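Local structure of purine phosphoribosyltransferase (Pyrococcus horikoshii, 1VDM) at residues Q10-I15 with A41-H46; R23-D28 with E113-C118; V86-D91 with E100-E105; L119-W124 with D130-R135. The protein probably acts as a type I phosphoribosyltransferase, a glycosyltransferase that would join a phosphoribosyl group to a purine base. One frame throughout, in Å; residues are numbered along the deposited sequence.

Interaction 1: residues Q10-I15 with A41-H46; sequences QVDRAI and AVRLSH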
# COMPACT_ATOMS: atom_id res chain seq x y z
N GLN G 10 -8.25 -19.28 -23.12
CA GLN G 10 -9.13 -20.13 -23.91
C GLN G 10 -10.04 -20.89 -22.97
O GLN G 10 -11.22 -21.08 -23.25
CB GLN G 10 -8.33 -21.13 -24.77
CG GLN G 10 -7.75 -20.54 -26.05
CD GLN G 10 -6.96 -21.55 -26.86
OE1 GLN G 10 -5.99 -22.13 -26.36
NE2 GLN G 10 -7.37 -21.77 -28.11
N VAL G 11 -9.50 -21.33 -21.83
CA VAL G 11 -10.32 -22.07 -20.88
C VAL G 11 -11.33 -21.15 -20.17
O VAL G 11 -12.46 -21.55 -19.90
CB VAL G 11 -9.45 -22.82 -19.84
CG1 VAL G 11 -10.32 -23.44 -18.76
CG2 VAL G 11 -8.66 -23.92 -20.55
N ASP G 12 -10.92 -19.92 -19.86
CA ASP G 12 -11.82 -18.98 -19.20
C ASP G 12 -12.99 -18.62 -20.12
O ASP G 12 -14.15 -18.70 -19.73
CB ASP G 12 -11.08 -17.71 -18.76
CG ASP G 12 -10.67 -17.74 -17.29
OD1 ASP G 12 -11.36 -18.39 -16.48
OD2 ASP G 12 -9.65 -17.11 -16.95
N ARG G 13 -12.68 -18.24 -21.36
CA ARG G 13 -13.73 -17.90 -22.31
C ARG G 13 -14.68 -19.08 -22.57
O ARG G 13 -15.89 -18.90 -22.73
CB ARG G 13 -13.13 -17.44 -23.63
CG ARG G 13 -12.56 -16.05 -23.57
CD ARG G 13 -12.07 -15.64 -24.93
NE ARG G 13 -10.75 -16.17 -25.23
CZ ARG G 13 -10.11 -15.96 -26.37
NH1 ARG G 13 -10.68 -15.25 -27.34
NH2 ARG G 13 -8.88 -16.43 -26.54
N ALA G 14 -14.12 -20.29 -22.60
CA ALA G 14 -14.92 -21.48 -22.83
C ALA G 14 -15.85 -21.71 -21.65
O ALA G 14 -17.01 -22.08 -21.83
CB ALA G 14 -14.01 -22.69 -23.01
N ILE G 15 -15.33 -21.50 -20.44
CA ILE G 15 -16.13 -21.69 -19.24
C ILE G 15 -17.24 -20.65 -19.16
O ILE G 15 -18.34 -20.96 -18.73
CB ILE G 15 -15.26 -21.59 -17.97
CG1 ILE G 15 -14.35 -22.81 -17.88
CG2 ILE G 15 -16.14 -21.50 -16.73
CD1 ILE G 15 -13.44 -22.77 -16.67
N ALA G 41 -15.15 -27.12 -13.17
CA ALA G 41 -16.13 -27.35 -12.12
C ALA G 41 -16.13 -26.25 -11.06
O ALA G 41 -17.17 -25.67 -10.78
CB ALA G 41 -15.87 -28.70 -11.47
N VAL G 42 -14.97 -25.99 -10.47
CA VAL G 42 -14.85 -24.96 -9.45
C VAL G 42 -15.31 -23.62 -10.00
O VAL G 42 -16.11 -22.93 -9.38
CB VAL G 42 -13.38 -24.84 -8.93
CG1 VAL G 42 -13.17 -23.53 -8.19
CG2 VAL G 42 -13.08 -25.99 -8.00
N ARG G 43 -14.80 -23.25 -11.17
CA ARG G 43 -15.18 -21.99 -11.80
C ARG G 43 -16.69 -21.91 -12.03
O ARG G 43 -17.30 -20.88 -11.74
CB ARG G 43 -14.42 -21.81 -13.12
CG ARG G 43 -13.00 -21.32 -12.95
CD ARG G 43 -12.80 -20.01 -13.71
NE ARG G 43 -13.84 -19.05 -13.34
CZ ARG G 43 -14.16 -17.98 -14.06
NH1 ARG G 43 -13.51 -17.72 -15.19
NH2 ARG G 43 -15.14 -17.19 -13.66
N LEU G 44 -17.30 -22.98 -12.54
CA LEU G 44 -18.74 -22.98 -12.77
C LEU G 44 -19.52 -22.91 -11.45
O LEU G 44 -20.62 -22.35 -11.40
CB LEU G 44 -19.16 -24.23 -13.56
CG LEU G 44 -18.82 -24.26 -15.06
CD1 LEU G 44 -19.16 -25.64 -15.63
CD2 LEU G 44 -19.58 -23.17 -15.80
N SER G 45 -18.96 -23.48 -10.39
CA SER G 45 -19.61 -23.44 -9.09
C SER G 45 -19.76 -21.98 -8.64
O SER G 45 -20.79 -21.60 -8.09
CB SER G 45 -18.80 -24.21 -8.05
OG SER G 45 -19.44 -24.16 -6.79
N HIS G 46 -18.72 -21.19 -8.88
CA HIS G 46 -18.70 -19.77 -8.53
C HIS G 46 -19.60 -18.95 -9.47
O HIS G 46 -20.49 -18.25 -9.01
CB HIS G 46 -17.27 -19.22 -8.60
CG HIS G 46 -16.39 -19.66 -7.47
ND1 HIS G 46 -16.46 -19.10 -6.21
CD2 HIS G 46 -15.42 -20.61 -7.40
CE1 HIS G 46 -15.57 -19.68 -5.42
NE2 HIS G 46 -14.93 -20.59 -6.12

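Interaction 2: residues R23-D28 with E113-C118; sequences REYKPD and EIKIAC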
# COMPACT_ATOMS: atom_id res chain seq x y z
N ARG G 23 -27.07 -21.56 -17.56
CA ARG G 23 -28.01 -20.70 -16.84
C ARG G 23 -29.45 -21.03 -17.21
O ARG G 23 -30.35 -20.94 -16.38
CB ARG G 23 -27.72 -19.22 -17.13
CG ARG G 23 -26.46 -18.69 -16.43
CD ARG G 23 -26.59 -17.22 -16.03
NE ARG G 23 -25.46 -16.80 -15.20
CZ ARG G 23 -24.25 -16.49 -15.67
NH1 ARG G 23 -23.99 -16.55 -16.97
NH2 ARG G 23 -23.29 -16.14 -14.82
N GLU G 24 -29.65 -21.41 -18.47
CA GLU G 24 -30.98 -21.77 -18.96
C GLU G 24 -31.41 -23.13 -18.38
O GLU G 24 -32.59 -23.46 -18.37
CB GLU G 24 -30.97 -21.83 -20.48
CG GLU G 24 -30.37 -20.58 -21.14
CD GLU G 24 -30.30 -20.68 -22.66
OE1 GLU G 24 -29.68 -21.63 -23.18
OE2 GLU G 24 -30.86 -19.79 -23.33
N TYR G 25 -30.43 -23.91 -17.91
CA TYR G 25 -30.70 -25.23 -17.35
C TYR G 25 -30.88 -25.21 -15.83
O TYR G 25 -31.49 -26.11 -15.25
CB TYR G 25 -29.56 -26.19 -17.73
CG TYR G 25 -29.64 -27.55 -17.08
CD1 TYR G 25 -30.77 -28.37 -17.26
CD2 TYR G 25 -28.61 -28.02 -16.27
CE1 TYR G 25 -30.85 -29.62 -16.64
CE2 TYR G 25 -28.68 -29.27 -15.65
CZ TYR G 25 -29.81 -30.06 -15.84
OH TYR G 25 -29.89 -31.29 -15.23
N LYS G 26 -30.35 -24.17 -15.18
CA LYS G 26 -30.48 -24.01 -13.73
C LYS G 26 -30.12 -25.24 -12.88
O LYS G 26 -30.99 -25.87 -12.28
CB LYS G 26 -31.90 -23.56 -13.39
CG LYS G 26 -32.31 -22.31 -14.15
CD LYS G 26 -33.72 -21.86 -13.79
CE LYS G 26 -34.12 -20.63 -14.58
NZ LYS G 26 -34.09 -20.88 -16.05
N PRO G 27 -28.83 -25.58 -12.83
CA PRO G 27 -28.29 -26.72 -12.07
C PRO G 27 -28.42 -26.54 -10.57
O PRO G 27 -28.17 -25.46 -10.04
CB PRO G 27 -26.83 -26.76 -12.50
CG PRO G 27 -26.85 -26.16 -13.86
CD PRO G 27 -27.78 -25.00 -13.69
N ASP G 28 -28.80 -27.60 -9.88
CA ASP G 28 -28.94 -27.56 -8.43
C ASP G 28 -27.64 -28.00 -7.78
O ASP G 28 -27.36 -27.67 -6.62
CB ASP G 28 -30.07 -28.48 -7.97
CG ASP G 28 -31.41 -28.13 -8.60
OD1 ASP G 28 -32.39 -28.88 -8.39
OD2 ASP G 28 -31.48 -27.10 -9.31
N GLU G 113 -32.76 -34.79 -13.22
CA GLU G 113 -32.35 -34.60 -14.60
C GLU G 113 -30.82 -34.55 -14.61
O GLU G 113 -30.21 -34.14 -13.63
CB GLU G 113 -32.92 -33.29 -15.14
CG GLU G 113 -33.02 -33.20 -16.66
CD GLU G 113 -33.56 -31.85 -17.13
OE1 GLU G 113 -34.40 -31.26 -16.41
OE2 GLU G 113 -33.16 -31.38 -18.21
N ILE G 114 -30.21 -34.96 -15.71
CA ILE G 114 -28.76 -34.94 -15.80
C ILE G 114 -28.28 -34.36 -17.12
O ILE G 114 -28.73 -34.77 -18.19
CB ILE G 114 -28.16 -36.35 -15.65
CG1 ILE G 114 -28.51 -36.91 -14.28
CG2 ILE G 114 -26.66 -36.30 -15.84
CD1 ILE G 114 -28.14 -38.37 -14.10
N LYS G 115 -27.37 -33.40 -17.03
CA LYS G 115 -26.79 -32.75 -18.19
C LYS G 115 -25.28 -32.90 -18.06
O LYS G 115 -24.76 -33.10 -16.97
CB LYS G 115 -27.16 -31.27 -18.22
CG LYS G 115 -27.86 -30.83 -19.49
CD LYS G 115 -29.24 -31.45 -19.62
CE LYS G 115 -29.94 -30.98 -20.88
NZ LYS G 115 -31.24 -31.67 -21.05
N ILE G 116 -24.57 -32.79 -19.18
CA ILE G 116 -23.12 -32.95 -19.16
C ILE G 116 -22.41 -31.83 -19.89
O ILE G 116 -22.72 -31.53 -21.05
CB ILE G 116 -22.72 -34.30 -19.79
CG1 ILE G 116 -23.23 -35.44 -18.91
CG2 ILE G 116 -21.20 -34.36 -19.99
CD1 ILE G 116 -23.14 -36.79 -19.55
N ALA G 117 -21.46 -31.21 -19.20
CA ALA G 117 -20.70 -30.10 -19.76
C ALA G 117 -19.21 -30.40 -19.77
O ALA G 117 -18.65 -30.89 -18.78
CB ALA G 117 -20.97 -28.83 -18.97
N CYS G 118 -18.57 -30.10 -20.90
CA CYS G 118 -17.14 -30.33 -21.07
C CYS G 118 -16.51 -29.20 -21.85
O CYS G 118 -17.19 -28.50 -22.60
CB CYS G 118 -16.89 -31.63 -21.85
SG CYS G 118 -17.28 -33.14 -20.97

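Interaction 3: residues V86-D91 with E100-E105; sequences VVIVDD and EVVIEE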
# COMPACT_ATOMS: atom_id res chain seq x y z
N VAL G 86 -28.91 -32.13 -12.17
CA VAL G 86 -27.48 -32.36 -12.08
C VAL G 86 -26.74 -32.00 -13.35
O VAL G 86 -27.26 -32.14 -14.45
CB VAL G 86 -27.17 -33.82 -11.73
CG1 VAL G 86 -25.67 -34.02 -11.60
CG2 VAL G 86 -27.87 -34.22 -10.44
N VAL G 87 -25.52 -31.51 -13.18
CA VAL G 87 -24.67 -31.16 -14.31
C VAL G 87 -23.27 -31.68 -13.97
O VAL G 87 -22.68 -31.29 -12.96
CB VAL G 87 -24.63 -29.62 -14.59
CG1 VAL G 87 -24.21 -28.87 -13.35
CG2 VAL G 87 -23.67 -29.32 -15.73
N ILE G 88 -22.78 -32.60 -14.80
CA ILE G 88 -21.47 -33.20 -14.61
C ILE G 88 -20.48 -32.40 -15.44
O ILE G 88 -20.69 -32.18 -16.63
CB ILE G 88 -21.47 -34.67 -15.04
CG1 ILE G 88 -22.40 -35.46 -14.12
CG2 ILE G 88 -20.06 -35.25 -14.99
CD1 ILE G 88 -22.53 -36.93 -14.45
N VAL G 89 -19.40 -31.96 -14.80
CA VAL G 89 -18.38 -31.16 -15.46
C VAL G 89 -17.07 -31.92 -15.56
O VAL G 89 -16.57 -32.45 -14.58
CB VAL G 89 -18.13 -29.84 -14.71
CG1 VAL G 89 -17.16 -28.97 -15.49
CG2 VAL G 89 -19.46 -29.12 -14.49
N ASP G 90 -16.53 -31.96 -16.77
CA ASP G 90 -15.29 -32.66 -17.04
C ASP G 90 -14.56 -31.84 -18.10
O ASP G 90 -15.19 -31.05 -18.80
CB ASP G 90 -15.61 -34.07 -17.54
CG ASP G 90 -14.40 -35.00 -17.52
OD1 ASP G 90 -13.63 -34.97 -16.53
OD2 ASP G 90 -14.24 -35.77 -18.51
N ASP G 91 -13.25 -32.02 -18.23
CA ASP G 91 -12.49 -31.22 -19.19
C ASP G 91 -12.72 -31.64 -20.65
O ASP G 91 -12.82 -30.83 -21.55
CB ASP G 91 -10.99 -31.25 -18.82
CG ASP G 91 -10.50 -32.68 -18.62
OD1 ASP G 91 -11.34 -33.57 -18.50
OD2 ASP G 91 -9.29 -32.88 -18.52
N GLU G 100 -19.33 -42.42 -18.49
CA GLU G 100 -20.36 -43.44 -18.30
C GLU G 100 -20.37 -43.95 -16.86
O GLU G 100 -21.43 -44.17 -16.28
CB GLU G 100 -20.17 -44.60 -19.28
CG GLU G 100 -20.59 -44.24 -20.70
CD GLU G 100 -20.54 -45.41 -21.66
OE1 GLU G 100 -20.87 -45.21 -22.85
OE2 GLU G 100 -20.18 -46.54 -21.23
N VAL G 101 -19.19 -44.12 -16.27
CA VAL G 101 -19.11 -44.58 -14.89
C VAL G 101 -19.74 -43.54 -13.97
O VAL G 101 -20.46 -43.88 -13.03
CB VAL G 101 -17.66 -44.79 -14.46
CG1 VAL G 101 -17.61 -45.28 -13.01
CG2 VAL G 101 -16.98 -45.80 -15.37
N VAL G 102 -19.47 -42.26 -14.25
CA VAL G 102 -20.01 -41.17 -13.45
C VAL G 102 -21.52 -41.01 -13.60
O VAL G 102 -22.20 -40.65 -12.64
CB VAL G 102 -19.32 -39.82 -13.80
CG1 VAL G 102 -19.91 -38.70 -12.99
CG2 VAL G 102 -17.84 -39.92 -13.54
N ILE G 103 -22.05 -41.27 -14.79
CA ILE G 103 -23.49 -41.15 -15.00
C ILE G 103 -24.22 -42.24 -14.23
O ILE G 103 -25.40 -42.09 -13.92
CB ILE G 103 -23.85 -41.24 -16.49
CG1 ILE G 103 -23.16 -40.11 -17.25
CG2 ILE G 103 -25.36 -41.14 -16.67
CD1 ILE G 103 -23.44 -40.11 -18.73
N GLU G 104 -23.52 -43.32 -13.91
CA GLU G 104 -24.12 -44.42 -13.17
C GLU G 104 -24.11 -44.16 -11.66
O GLU G 104 -24.96 -44.67 -10.93
CB GLU G 104 -23.39 -45.73 -13.47
CG GLU G 104 -23.81 -46.39 -14.77
CD GLU G 104 -25.19 -47.03 -14.68
OE1 GLU G 104 -25.75 -47.41 -15.74
OE2 GLU G 104 -25.72 -47.16 -13.55
N GLU G 105 -23.15 -43.39 -11.20
CA GLU G 105 -23.07 -43.06 -9.78
C GLU G 105 -24.08 -41.95 -9.48
O GLU G 105 -24.58 -41.84 -8.36
CB GLU G 105 -21.66 -42.61 -9.42
CG GLU G 105 -20.60 -43.69 -9.62
CD GLU G 105 -20.90 -44.96 -8.84
OE1 GLU G 105 -21.01 -44.88 -7.60
OE2 GLU G 105 -21.03 -46.03 -9.48

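Interaction 4: residues L119-W124 with D130-R135; sequences LAMKPW and DYYVFR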
# COMPACT_ATOMS: atom_id res chain seq x y z
N LEU G 119 -15.21 -29.02 -21.68
CA LEU G 119 -14.52 -27.99 -22.42
C LEU G 119 -14.41 -28.43 -23.87
O LEU G 119 -14.61 -27.64 -24.80
CB LEU G 119 -13.12 -27.78 -21.85
CG LEU G 119 -13.05 -27.23 -20.42
CD1 LEU G 119 -11.61 -27.27 -19.92
CD2 LEU G 119 -13.61 -25.80 -20.43
N ALA G 120 -14.10 -29.72 -24.07
CA ALA G 120 -13.94 -30.28 -25.41
C ALA G 120 -14.37 -31.73 -25.49
O ALA G 120 -14.58 -32.40 -24.47
CB ALA G 120 -12.49 -30.16 -25.85
N MET G 121 -14.52 -32.22 -26.71
CA MET G 121 -14.90 -33.60 -26.95
C MET G 121 -14.20 -34.11 -28.20
O MET G 121 -13.82 -33.33 -29.07
CB MET G 121 -16.41 -33.74 -27.14
CG MET G 121 -16.92 -33.29 -28.51
SD MET G 121 -17.87 -34.57 -29.40
CE MET G 121 -17.36 -34.23 -31.08
N LYS G 122 -14.04 -35.42 -28.27
CA LYS G 122 -13.41 -36.05 -29.42
C LYS G 122 -14.50 -36.83 -30.16
O LYS G 122 -15.31 -37.52 -29.54
CB LYS G 122 -12.25 -36.92 -28.95
CG LYS G 122 -11.07 -36.07 -28.48
CD LYS G 122 -10.03 -36.87 -27.73
CE LYS G 122 -8.78 -36.04 -27.51
NZ LYS G 122 -7.70 -36.83 -26.87
N PRO G 123 -14.53 -36.72 -31.50
CA PRO G 123 -15.47 -37.36 -32.42
C PRO G 123 -16.00 -38.76 -32.10
O PRO G 123 -17.18 -39.05 -32.30
CB PRO G 123 -14.73 -37.32 -33.75
CG PRO G 123 -13.96 -36.05 -33.67
CD PRO G 123 -13.42 -36.09 -32.25
N TRP G 124 -15.13 -39.62 -31.60
CA TRP G 124 -15.52 -40.99 -31.32
C TRP G 124 -16.14 -41.30 -29.97
O TRP G 124 -16.70 -42.38 -29.79
CB TRP G 124 -14.31 -41.90 -31.48
CG TRP G 124 -13.12 -41.40 -30.75
CD1 TRP G 124 -12.88 -41.49 -29.42
CD2 TRP G 124 -12.00 -40.70 -31.32
NE1 TRP G 124 -11.69 -40.88 -29.11
CE2 TRP G 124 -11.12 -40.39 -30.26
CE3 TRP G 124 -11.65 -40.31 -32.62
CZ2 TRP G 124 -9.92 -39.70 -30.45
CZ3 TRP G 124 -10.46 -39.62 -32.82
CH2 TRP G 124 -9.61 -39.33 -31.74
N ASP G 130 -23.62 -32.54 -23.49
CA ASP G 130 -24.79 -31.75 -23.85
C ASP G 130 -24.32 -30.35 -24.20
O ASP G 130 -24.94 -29.66 -25.00
CB ASP G 130 -25.80 -31.74 -22.72
CG ASP G 130 -26.30 -33.13 -22.39
OD1 ASP G 130 -25.75 -33.76 -21.46
OD2 ASP G 130 -27.21 -33.60 -23.10
N TYR G 131 -23.19 -29.95 -23.60
CA TYR G 131 -22.58 -28.65 -23.84
C TYR G 131 -21.06 -28.77 -23.87
O TYR G 131 -20.46 -29.30 -22.94
CB TYR G 131 -22.95 -27.64 -22.74
CG TYR G 131 -24.42 -27.53 -22.43
CD1 TYR G 131 -24.99 -28.25 -21.39
CD2 TYR G 131 -25.25 -26.70 -23.19
CE1 TYR G 131 -26.35 -28.15 -21.09
CE2 TYR G 131 -26.60 -26.60 -22.91
CZ TYR G 131 -27.14 -27.33 -21.86
OH TYR G 131 -28.48 -27.22 -21.58
N TYR G 132 -20.42 -28.28 -24.93
CA TYR G 132 -18.96 -28.32 -25.03
C TYR G 132 -18.50 -27.23 -25.99
O TYR G 132 -19.30 -26.67 -26.73
CB TYR G 132 -18.48 -29.71 -25.49
CG TYR G 132 -18.72 -30.07 -26.95
CD1 TYR G 132 -17.91 -29.56 -27.96
CD2 TYR G 132 -19.78 -30.91 -27.31
CE1 TYR G 132 -18.13 -29.89 -29.30
CE2 TYR G 132 -20.01 -31.25 -28.65
CZ TYR G 132 -19.18 -30.73 -29.64
OH TYR G 132 -19.42 -31.03 -30.96
N VAL G 133 -17.21 -26.91 -25.97
CA VAL G 133 -16.67 -25.85 -26.82
C VAL G 133 -15.69 -26.28 -27.90
O VAL G 133 -15.76 -25.82 -29.04
CB VAL G 133 -15.98 -24.77 -25.96
CG1 VAL G 133 -15.38 -23.68 -26.84
CG2 VAL G 133 -16.97 -24.17 -24.98
N PHE G 134 -14.76 -27.16 -27.54
CA PHE G 134 -13.76 -27.61 -28.50
C PHE G 134 -13.93 -29.03 -29.03
O PHE G 134 -14.27 -29.96 -28.29
CB PHE G 134 -12.35 -27.43 -27.91
CG PHE G 134 -12.06 -26.03 -27.45
CD1 PHE G 134 -11.92 -25.75 -26.09
CD2 PHE G 134 -11.92 -25.00 -28.37
CE1 PHE G 134 -11.64 -24.45 -25.66
CE2 PHE G 134 -11.65 -23.69 -27.95
CZ PHE G 134 -11.51 -23.42 -26.59
N ARG G 135 -13.68 -29.16 -30.33
CA ARG G 135 -13.74 -30.46 -30.96
C ARG G 135 -12.43 -30.72 -31.69
O ARG G 135 -11.95 -29.91 -32.47
CB ARG G 135 -14.90 -30.45 -31.96
CG ARG G 135 -15.06 -31.79 -32.67
CD ARG G 135 -15.90 -31.66 -33.96
NE ARG G 135 -16.87 -32.75 -34.05
CZ ARG G 135 -16.74 -33.61 -35.07
NH1 ARG G 135 -15.76 -33.47 -35.94
NH2 ARG G 135 -17.62 -34.61 -35.21

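Interaction 1: residues Q10-I15 with A41-H46
A buried salt bridge between Asp12 and Arg43, with an apolar patch of Ile15 and Leu44 beside it, joins helix 8-23 to helix 38-47. The segment axes approach to 10.8 Å and cross at -44°, a spacing spanned mainly by side chains. Arg43 NH1 donates to Asp12 OD1 over 2.6 Å. The oxygen lies at the edge of the guanidinium, close to its plane, but the donor comes down on the carboxylate from above its plane; the two planes are 80° apart. Arg43 points its CB toward helix 8-23, where it rests on Ile15 CD1 at 3.8 Å, and bends at chi2 and chi3 (52°) then bring the guanidinium back to the acid. Ile15 CG2 also meets Leu44 CD2 at 3.9 Å, extending the apolar contact. Cut back to an alanine here, the side chain of Arg43 would probably leave Asp12 OD1 without its cationic mate and Ile15 CD1 without the cover of CG and CD. The other oxygen, OD2, is hydrogen-bonded by Trp8 NE1 and Trp9 NE1 of two neighbouring subunits, so the buried acid also serves the assembly. Within the chain, Leu44 reaches farther along helix 8-23 to Ala19 and Leu22, Ile15 touches Leu119, and helix 38-47 rests on strand 53-61 through Ala41, Val42 and Ser45, which all meet Leu53.

Interaction 2: residues R23-D28 with E113-C118
Tyr25 turns its CG opposite the backbone N (chi1 174°), which throws the ring out toward the strand; there Lys115 CB, directed at the ring by the strand, meets one face, and a bend at chi2 (68°) carries Lys115 CD along it. Lys115 CB lies 4.0 Å from the centroid of the Tyr25 ring and 27° off the normal, a CH-pi contact displaced toward the rim; its nearest ring atom is Tyr25 CE2, at 3.6 Å. Farther along the same chain, Lys115 CD sits 3.8 Å from Tyr25 CE1. Glu113 takes the edge instead: its extended chain sets OE2 3.3 Å from Tyr25 CE1, with the carboxylate turned steeply against the ring, and the same oxygen accepts a weak, long salt-bridge bond from Lys115 NZ at 3.4 Å. Glu113 and Lys115, two residues apart on the strand, thus meet the ring at one edge and one face. The phenol OH passes near the backbone of Glu113, but its hydrogen bond is with Val86 O on the adjoining strand. A leucine in place of Tyr25 would probably take away the aromatic face on which Lys115 CB rests and leave Val86 O without the hydroxyl. Tyr25 lies in the connection from helix 8-23 to strand 29-33 and packs against one side of strand 113-118, outermost in the main sheet within the chain; on the other side Ile114 and Ile116 pack against helix 97-107.

Interaction 3: residues V86-D91 with E100-E105
Ile88 reaches from its strand to Val102 and Ile103 on helix 97-107, and all three meet through methyl and methylene groups. On Ile88, CG1 lies beside the backbone N and opposite the carbonyl carbon (chi1 -65°), and chi2 is extended at 178°, so the longer branch runs straight out from the strand and delivers CD1 as the leading atom. That methyl comes to 3.5 Å from Val102 CG1, a close fit, and to 4.3 Å from Ile103 CG1, a looser one. The shorter branch adds a second touch, with Ile88 CG2 4.0 Å from Val102 CG1. Val102 places this same methyl opposite its own backbone N (chi1 178°), and CG1 therefore makes both of the valine's side-chain contacts with Ile88. The two side chains slide past one another in opposite directions instead of meeting head on. Ile88 CD1 also lies 4.2 Å from Val102 O, near the helix backbone itself. Around this point Leu99 and Val106 flank Ile88 from the same helix, while Val102 continues onto Ile56 and Val58 of strand 53-61. The chain runs from strand 85-90 through short strand 92-93 and helix 97-107 to strand 113-118, the parallel neighbour of 85-90, which makes this a beta-alpha-beta crossover with its helix lying on the sheet. In type I phosphoribosyltransferases the PRPP-binding motif runs from the hydrophobic end of such a strand through an acidic pair, here probably Asp90 and Asp91, into the following loop; helix 97-107 comes after that loop and packs back on the strand through Ile88.

Interaction 4: residues L119-W124 with D130-R135
Ala120 and Met121 pair in parallel with Phe134 and Arg135: Leu119 O accepts from both Val133 N (2.9 Å) and Phe134 N (2.8 Å), and Met121 N returns a bond to Phe134 O at 2.8 Å. Phe134 N lies in the plane of the Leu119 carbonyl whereas Val133 N sits well above it, so one oxygen grips two successive amides at the corner the chain turns at Leu119. Ala120 and Phe134 share one face of the ribbon, their CB atoms 3.4 Å apart. On the other, Met121 has CG wedged between its backbone N and carbonyl carbon (chi1 76°), which lowers CG over the centre of the Tyr132 ring, 3.5 Å from the centroid and 9° off the normal. The sulfur follows obliquely in a Met-aromatic contact, and Met121 CE lies 3.4 Å from Arg135 NE as the two chains run side by side. Pro123 CG then covers one face of the Arg135 guanidinium. With strand 92-93 these strands form a small three-stranded parallel sheet beyond the main one; segments 120-121 and 134-135 probably belong to the region comparable to the hood that, in relatives, helps bind the base.

All four contacts belong to one phosphoribosyltransferase domain, their centres 11 to 17 Å apart. Interactions 2 and 3 are the closest pair: they share neighbouring strands 113-118 and 85-90 of the five-stranded sheet, and interaction 3 is nested in the chain loop that interaction 2 closes. Interaction 1 lies beyond the opposite face of that sheet from helix 97-107, with Leu44 and Ala41 touching Val89. Its segments alternate along the chain with those of interaction 2, so the two interleave. Interaction 4 comes last, where the chain passes from strand 113-118 into the small second sheet, and Val133 and Phe134 pack on Ala14. The main sheet thus carries helices on both faces, and the small sheet continues from its last strand.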